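Local coordinates for YaeQ family protein (Pseudomonas syringae pv. tomato, PDB 2OT9) that is of unknown function but belongs to the YaeQ family of the PDDEXK nuclease-like clan and binds meso-tartaric acid in a pocket in this crystal, at residues N128-K142 against R165-E178. Sequence-based numbering, arbitrary orientation.
Sequences NIAAVPQDVLEVLAK and RGQHEVQLQWLTGE
Ile129 pairs antiparallel with Thr176 across a classic beta bulge, in which Leu175 and Thr176 both face it. Ile129 O accepts two bonds, from Leu175 N at 2.7 Å and from Thr176 N at 3.2 Å. Thr176 N lies in the carbonyl plane, on a lone pair; Leu175 N is tilted from it. Beyond the bulge, Ala131 and Gln173 form a hydrogen-bonded pair. Between these two pairs, Ala130 and Trp174 form a non-hydrogen-bonded pair, and Ala130 CB sits over the centre of the Trp174 six-membered ring, 3.7 Å from its centroid, a CH-pi contact only 8° off the normal. Glu178 CA covers the opposite face near the rim. On the other side of the sheet, Ala131 CB meets Leu175 CD1.

After Pro133, the N-cap, helix 134-141 packs on strand 166-170, their axes 8.6 Å apart. Val136 CG2 and Leu140 CD1 both reach Val170 CG2. Val139 CG1, anti to its own N (chi1 164°), lies over one face of the His168 ring.

Strand 127-131 also bonds to strand 101-106, so it is paired on both edges. Asn128 ND2 binds Asn126 OD1 and Thr102 O, which fixes the amide's rotation. Asn128 OD1 then accepts Glu178 N at 2.8 Å, with an N-H...O angle of 163°.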
loop_
_atom_site.group_PDB
_atom_site.type_symbol
_atom_site.label_atom_id
_atom_site.label_comp_id
_atom_site.label_asym_id
_atom_site.label_seq_id
_atom_site.Cartn_x
_atom_site.Cartn_y
_atom_site.Cartn_z
ATOM N N ASN A 128 0.350 11.603 -3.623
ATOM C CA ASN A 128 -0.718 10.908 -4.323
ATOM C C ASN A 128 -1.459 10.063 -3.315
ATOM O O ASN A 128 -0.827 9.303 -2.574
ATOM C CB ASN A 128 -0.126 10.016 -5.430
ATOM C CG ASN A 128 0.736 10.791 -6.400
ATOM O OD1 ASN A 128 0.228 11.335 -7.374
ATOM N ND2 ASN A 128 2.050 10.827 -6.151
ATOM N N ILE A 129 -2.778 10.215 -3.254
ATOM C CA ILE A 129 -3.577 9.591 -2.202
ATOM C C ILE A 129 -4.808 8.946 -2.805
ATOM O O ILE A 129 -5.609 9.618 -3.480
ATOM C CB ILE A 129 -4.050 10.619 -1.109
ATOM C CG1 ILE A 129 -2.865 11.356 -0.484
ATOM C CG2 ILE A 129 -4.905 9.912 -0.019
ATOM C CD1 ILE A 129 -3.261 12.487 0.456
ATOM N N ALA A 130 -4.955 7.643 -2.564
ATOM C CA ALA A 130 -6.135 6.902 -2.985
ATOM C C ALA A 130 -6.685 6.181 -1.763
ATOM O O ALA A 130 -5.926 5.812 -0.863
ATOM C CB ALA A 130 -5.767 5.896 -4.072
ATOM N N ALA A 131 -7.993 5.992 -1.711
ATOM C CA ALA A 131 -8.624 5.263 -0.607
ATOM C C ALA A 131 -9.109 3.880 -1.074
ATOM O O ALA A 131 -9.646 3.744 -2.178
ATOM C CB ALA A 131 -9.785 6.062 -0.052
ATOM N N VAL A 132 -8.935 2.878 -0.215
ATOM C CA VAL A 132 -9.410 1.518 -0.455
ATOM C C VAL A 132 -10.789 1.388 0.208
ATOM O O VAL A 132 -10.916 1.705 1.391
ATOM C CB VAL A 132 -8.455 0.468 0.192
ATOM C CG1 VAL A 132 -8.939 -0.957 -0.083
ATOM C CG2 VAL A 132 -6.993 0.646 -0.298
ATOM N N PRO A 133 -11.817 0.949 -0.539
ATOM C CA PRO A 133 -13.180 0.798 0.048
ATOM C C PRO A 133 -13.195 -0.256 1.163
ATOM O O PRO A 133 -12.530 -1.287 1.038
ATOM C CB PRO A 133 -14.035 0.309 -1.142
ATOM C CG PRO A 133 -13.259 0.674 -2.359
ATOM C CD PRO A 133 -11.792 0.595 -1.968
ATOM N N GLN A 134 -13.957 -0.018 2.229
ATOM C CA GLN A 134 -13.888 -0.899 3.393
ATOM C C GLN A 134 -14.483 -2.277 3.134
ATOM O O GLN A 134 -13.980 -3.268 3.668
ATOM C CB GLN A 134 -14.514 -0.263 4.655
ATOM C CG GLN A 134 -14.302 -1.089 5.986
ATOM C CD GLN A 134 -12.875 -1.026 6.616
ATOM O OE1 GLN A 134 -12.584 -1.760 7.567
ATOM N NE2 GLN A 134 -12.010 -0.168 6.102
ATOM N N ASP A 135 -15.537 -2.344 2.326
ATOM C CA ASP A 135 -16.199 -3.630 2.073
ATOM C C ASP A 135 -15.251 -4.670 1.472
ATOM O O ASP A 135 -15.117 -5.748 2.027
ATOM C CB ASP A 135 -17.513 -3.495 1.278
ATOM C CG ASP A 135 -17.337 -2.881 -0.130
ATOM O OD1 ASP A 135 -16.212 -2.532 -0.560
ATOM O OD2 ASP A 135 -18.378 -2.744 -0.819
ATOM N N VAL A 136 -14.573 -4.339 0.372
ATOM C CA VAL A 136 -13.664 -5.308 -0.273
ATOM C C VAL A 136 -12.412 -5.557 0.577
ATOM O O VAL A 136 -11.843 -6.653 0.576
ATOM C CB VAL A 136 -13.278 -4.892 -1.726
ATOM C CG1 VAL A 136 -12.416 -3.610 -1.757
ATOM C CG2 VAL A 136 -12.558 -6.049 -2.449
ATOM N N LEU A 137 -11.979 -4.531 1.297
ATOM C CA LEU A 137 -10.834 -4.690 2.162
ATOM C C LEU A 137 -11.154 -5.739 3.221
ATOM O O LEU A 137 -10.344 -6.624 3.473
ATOM C CB LEU A 137 -10.443 -3.353 2.811
ATOM C CG LEU A 137 -9.299 -3.401 3.808
ATOM C CD1 LEU A 137 -8.058 -4.030 3.140
ATOM C CD2 LEU A 137 -9.013 -1.986 4.297
ATOM N N GLU A 138 -12.341 -5.667 3.812
ATOM C CA GLU A 138 -12.696 -6.636 4.860
ATOM C C GLU A 138 -12.748 -8.072 4.346
ATOM O O GLU A 138 -12.270 -8.998 5.021
ATOM C CB GLU A 138 -13.987 -6.241 5.577
ATOM C CG GLU A 138 -13.702 -5.173 6.649
ATOM C CD GLU A 138 -14.936 -4.788 7.451
ATOM O OE1 GLU A 138 -15.926 -5.554 7.442
ATOM O OE2 GLU A 138 -14.904 -3.717 8.096
ATOM N N VAL A 139 -13.302 -8.238 3.145
ATOM C CA VAL A 139 -13.332 -9.529 2.447
ATOM C C VAL A 139 -11.925 -10.081 2.194
ATOM O O VAL A 139 -11.658 -11.261 2.456
ATOM C CB VAL A 139 -14.057 -9.394 1.096
ATOM C CG1 VAL A 139 -13.767 -10.600 0.200
ATOM C CG2 VAL A 139 -15.548 -9.204 1.285
ATOM N N LEU A 140 -11.039 -9.239 1.657
ATOM C CA LEU A 140 -9.656 -9.640 1.385
ATOM C C LEU A 140 -8.860 -10.002 2.631
ATOM O O LEU A 140 -8.106 -10.977 2.620
ATOM C CB LEU A 140 -8.905 -8.583 0.554
ATOM C CG LEU A 140 -9.277 -8.545 -0.931
ATOM C CD1 LEU A 140 -8.762 -7.256 -1.576
ATOM C CD2 LEU A 140 -8.726 -9.771 -1.682
ATOM N N ALA A 141 -9.061 -9.240 3.706
ATOM C CA ALA A 141 -8.212 -9.299 4.895
ATOM C C ALA A 141 -8.614 -10.365 5.930
ATOM O O ALA A 141 -7.762 -10.921 6.625
ATOM C CB ALA A 141 -8.186 -7.894 5.562
ATOM N N LYS A 142 -9.920 -10.623 6.020
ATOM C CA LYS A 142 -10.540 -11.450 7.047
ATOM C C LYS A 142 -9.851 -12.798 7.167
ATOM O O LYS A 142 -9.703 -13.490 6.161
ATOM C CB LYS A 142 -12.005 -11.679 6.651
ATOM C CG LYS A 142 -12.851 -12.388 7.678
ATOM C CD LYS A 142 -14.324 -12.144 7.364
ATOM C CE LYS A 142 -14.719 -12.631 5.958
ATOM N NZ LYS A 142 -15.512 -11.662 5.136
ATOM N N ARG A 165 -11.227 -17.295 -1.906
ATOM C CA ARG A 165 -12.673 -17.092 -1.818
ATOM C C ARG A 165 -13.277 -16.462 -3.078
ATOM O O ARG A 165 -14.488 -16.213 -3.142
ATOM C CB ARG A 165 -13.015 -16.264 -0.567
ATOM C CG ARG A 165 -12.469 -16.907 0.701
ATOM C CD ARG A 165 -13.206 -16.492 1.938
ATOM N NE ARG A 165 -12.982 -15.082 2.268
ATOM C CZ ARG A 165 -13.609 -14.457 3.256
ATOM N NH1 ARG A 165 -13.356 -13.175 3.485
ATOM N NH2 ARG A 165 -14.504 -15.116 3.994
ATOM N N GLY A 166 -12.440 -16.206 -4.076
ATOM C CA GLY A 166 -12.922 -15.759 -5.382
ATOM C C GLY A 166 -12.183 -14.540 -5.871
ATOM O O GLY A 166 -11.110 -14.213 -5.356
ATOM N N GLN A 167 -12.769 -13.879 -6.868
ATOM C CA GLN A 167 -12.207 -12.686 -7.484
ATOM C C GLN A 167 -12.883 -11.437 -6.942
ATOM O O GLN A 167 -14.095 -11.280 -7.058
ATOM C CB GLN A 167 -12.339 -12.719 -9.015
ATOM C CG GLN A 167 -11.553 -11.577 -9.654
ATOM C CD GLN A 167 -11.442 -11.674 -11.159
ATOM O OE1 GLN A 167 -10.405 -12.088 -11.683
ATOM N NE2 GLN A 167 -12.493 -11.268 -11.864
ATOM N N HIS A 168 -12.087 -10.534 -6.388
ATOM C CA HIS A 168 -12.615 -9.351 -5.717
ATOM C C HIS A 168 -12.126 -8.107 -6.432
ATOM O O HIS A 168 -10.926 -7.970 -6.695
ATOM C CB HIS A 168 -12.139 -9.340 -4.258
ATOM C CG HIS A 168 -12.353 -10.646 -3.549
ATOM N ND1 HIS A 168 -11.327 -11.517 -3.262
ATOM C CD2 HIS A 168 -13.484 -11.245 -3.113
ATOM C CE1 HIS A 168 -11.810 -12.586 -2.651
ATOM N NE2 HIS A 168 -13.118 -12.446 -2.548
ATOM N N GLU A 169 -13.051 -7.203 -6.730
ATOM C CA GLU A 169 -12.737 -5.994 -7.480
ATOM C C GLU A 169 -12.422 -4.846 -6.523
ATOM O O GLU A 169 -13.262 -4.449 -5.716
ATOM C CB GLU A 169 -13.895 -5.613 -8.428
ATOM C CG GLU A 169 -13.700 -4.249 -9.104
ATOM C CD GLU A 169 -14.610 -4.001 -10.316
ATOM O OE1 GLU A 169 -15.408 -4.886 -10.692
ATOM O OE2 GLU A 169 -14.515 -2.900 -10.897
ATOM N N VAL A 170 -11.203 -4.330 -6.620
ATOM C CA VAL A 170 -10.762 -3.209 -5.795
ATOM C C VAL A 170 -10.731 -1.951 -6.641
ATOM O O VAL A 170 -9.873 -1.796 -7.504
ATOM C CB VAL A 170 -9.361 -3.473 -5.183
ATOM C CG1 VAL A 170 -8.908 -2.276 -4.341
ATOM C CG2 VAL A 170 -9.378 -4.771 -4.361
ATOM N N GLN A 171 -11.671 -1.052 -6.378
ATOM C CA GLN A 171 -11.747 0.207 -7.093
ATOM C C GLN A 171 -11.272 1.343 -6.188
ATOM O O GLN A 171 -11.947 1.708 -5.227
ATOM C CB GLN A 171 -13.176 0.451 -7.601
ATOM C CG GLN A 171 -13.278 1.640 -8.548
ATOM C CD GLN A 171 -12.321 1.519 -9.732
ATOM O OE1 GLN A 171 -12.405 0.577 -10.513
ATOM N NE2 GLN A 171 -11.400 2.475 -9.857
ATOM N N LEU A 172 -10.089 1.874 -6.476
ATOM C CA LEU A 172 -9.504 2.883 -5.601
ATOM C C LEU A 172 -10.188 4.206 -5.862
ATOM O O LEU A 172 -10.499 4.526 -7.001
ATOM C CB LEU A 172 -8.007 3.009 -5.861
ATOM C CG LEU A 172 -7.173 1.745 -5.669
ATOM C CD1 LEU A 172 -5.758 2.038 -6.137
ATOM C CD2 LEU A 172 -7.196 1.224 -4.195
ATOM N N GLN A 173 -10.454 4.955 -4.800
ATOM C CA GLN A 173 -10.957 6.318 -4.948
ATOM C C GLN A 173 -9.779 7.273 -4.847
ATOM O O GLN A 173 -9.170 7.372 -3.791
ATOM C CB GLN A 173 -11.988 6.656 -3.865
ATOM C CG GLN A 173 -12.511 8.120 -3.981
ATOM C CD GLN A 173 -13.464 8.525 -2.860
ATOM O OE1 GLN A 173 -13.151 8.396 -1.677
ATOM N NE2 GLN A 173 -14.626 9.037 -3.236
ATOM N N TRP A 174 -9.468 7.981 -5.924
ATOM C CA TRP A 174 -8.359 8.950 -5.905
ATOM C C TRP A 174 -8.763 10.261 -5.241
ATOM O O TRP A 174 -9.708 10.919 -5.689
ATOM C CB TRP A 174 -7.799 9.170 -7.331
ATOM C CG TRP A 174 -7.025 7.973 -7.737
ATOM C CD1 TRP A 174 -7.491 6.889 -8.436
ATOM C CD2 TRP A 174 -5.668 7.680 -7.395
ATOM N NE1 TRP A 174 -6.489 5.946 -8.565
ATOM C CE2 TRP A 174 -5.363 6.410 -7.935
ATOM C CE3 TRP A 174 -4.664 8.381 -6.695
ATOM C CZ2 TRP A 174 -4.102 5.823 -7.803
ATOM C CZ3 TRP A 174 -3.417 7.784 -6.545
ATOM C CH2 TRP A 174 -3.144 6.524 -7.104
ATOM N N LEU A 175 -8.057 10.634 -4.172
ATOM C CA LEU A 175 -8.285 11.913 -3.499
ATOM C C LEU A 175 -7.395 13.029 -4.079
ATOM O O LEU A 175 -7.842 14.166 -4.260
ATOM C CB LEU A 175 -8.060 11.795 -1.981
ATOM C CG LEU A 175 -9.189 11.146 -1.171
ATOM C CD1 LEU A 175 -9.317 9.686 -1.461
ATOM C CD2 LEU A 175 -9.020 11.380 0.351
ATOM N N THR A 176 -6.141 12.691 -4.371
ATOM C CA THR A 176 -5.209 13.632 -4.992
ATOM C C THR A 176 -4.180 12.852 -5.810
ATOM O O THR A 176 -3.842 11.715 -5.468
ATOM C CB THR A 176 -4.510 14.542 -3.935
ATOM O OG1 THR A 176 -3.865 15.640 -4.600
ATOM C CG2 THR A 176 -3.472 13.762 -3.146
ATOM N N GLY A 177 -3.700 13.453 -6.890
ATOM C CA GLY A 177 -2.622 12.855 -7.671
ATOM C C GLY A 177 -3.095 11.611 -8.400
ATOM O O GLY A 177 -4.273 11.510 -8.761
ATOM N N GLU A 178 -2.179 10.664 -8.623
ATOM C CA GLU A 178 -2.442 9.550 -9.531
ATOM C C GLU A 178 -1.449 8.417 -9.296
ATOM O O GLU A 178 -0.462 8.566 -8.555
ATOM C CB GLU A 178 -2.330 10.017 -10.996
ATOM C CG GLU A 178 -0.947 10.543 -11.388
ATOM C CD GLU A 178 -0.830 10.973 -12.850
ATOM O OE1 GLU A 178 0.297 11.320 -13.266
ATOM O OE2 GLU A 178 -1.842 10.964 -13.592
#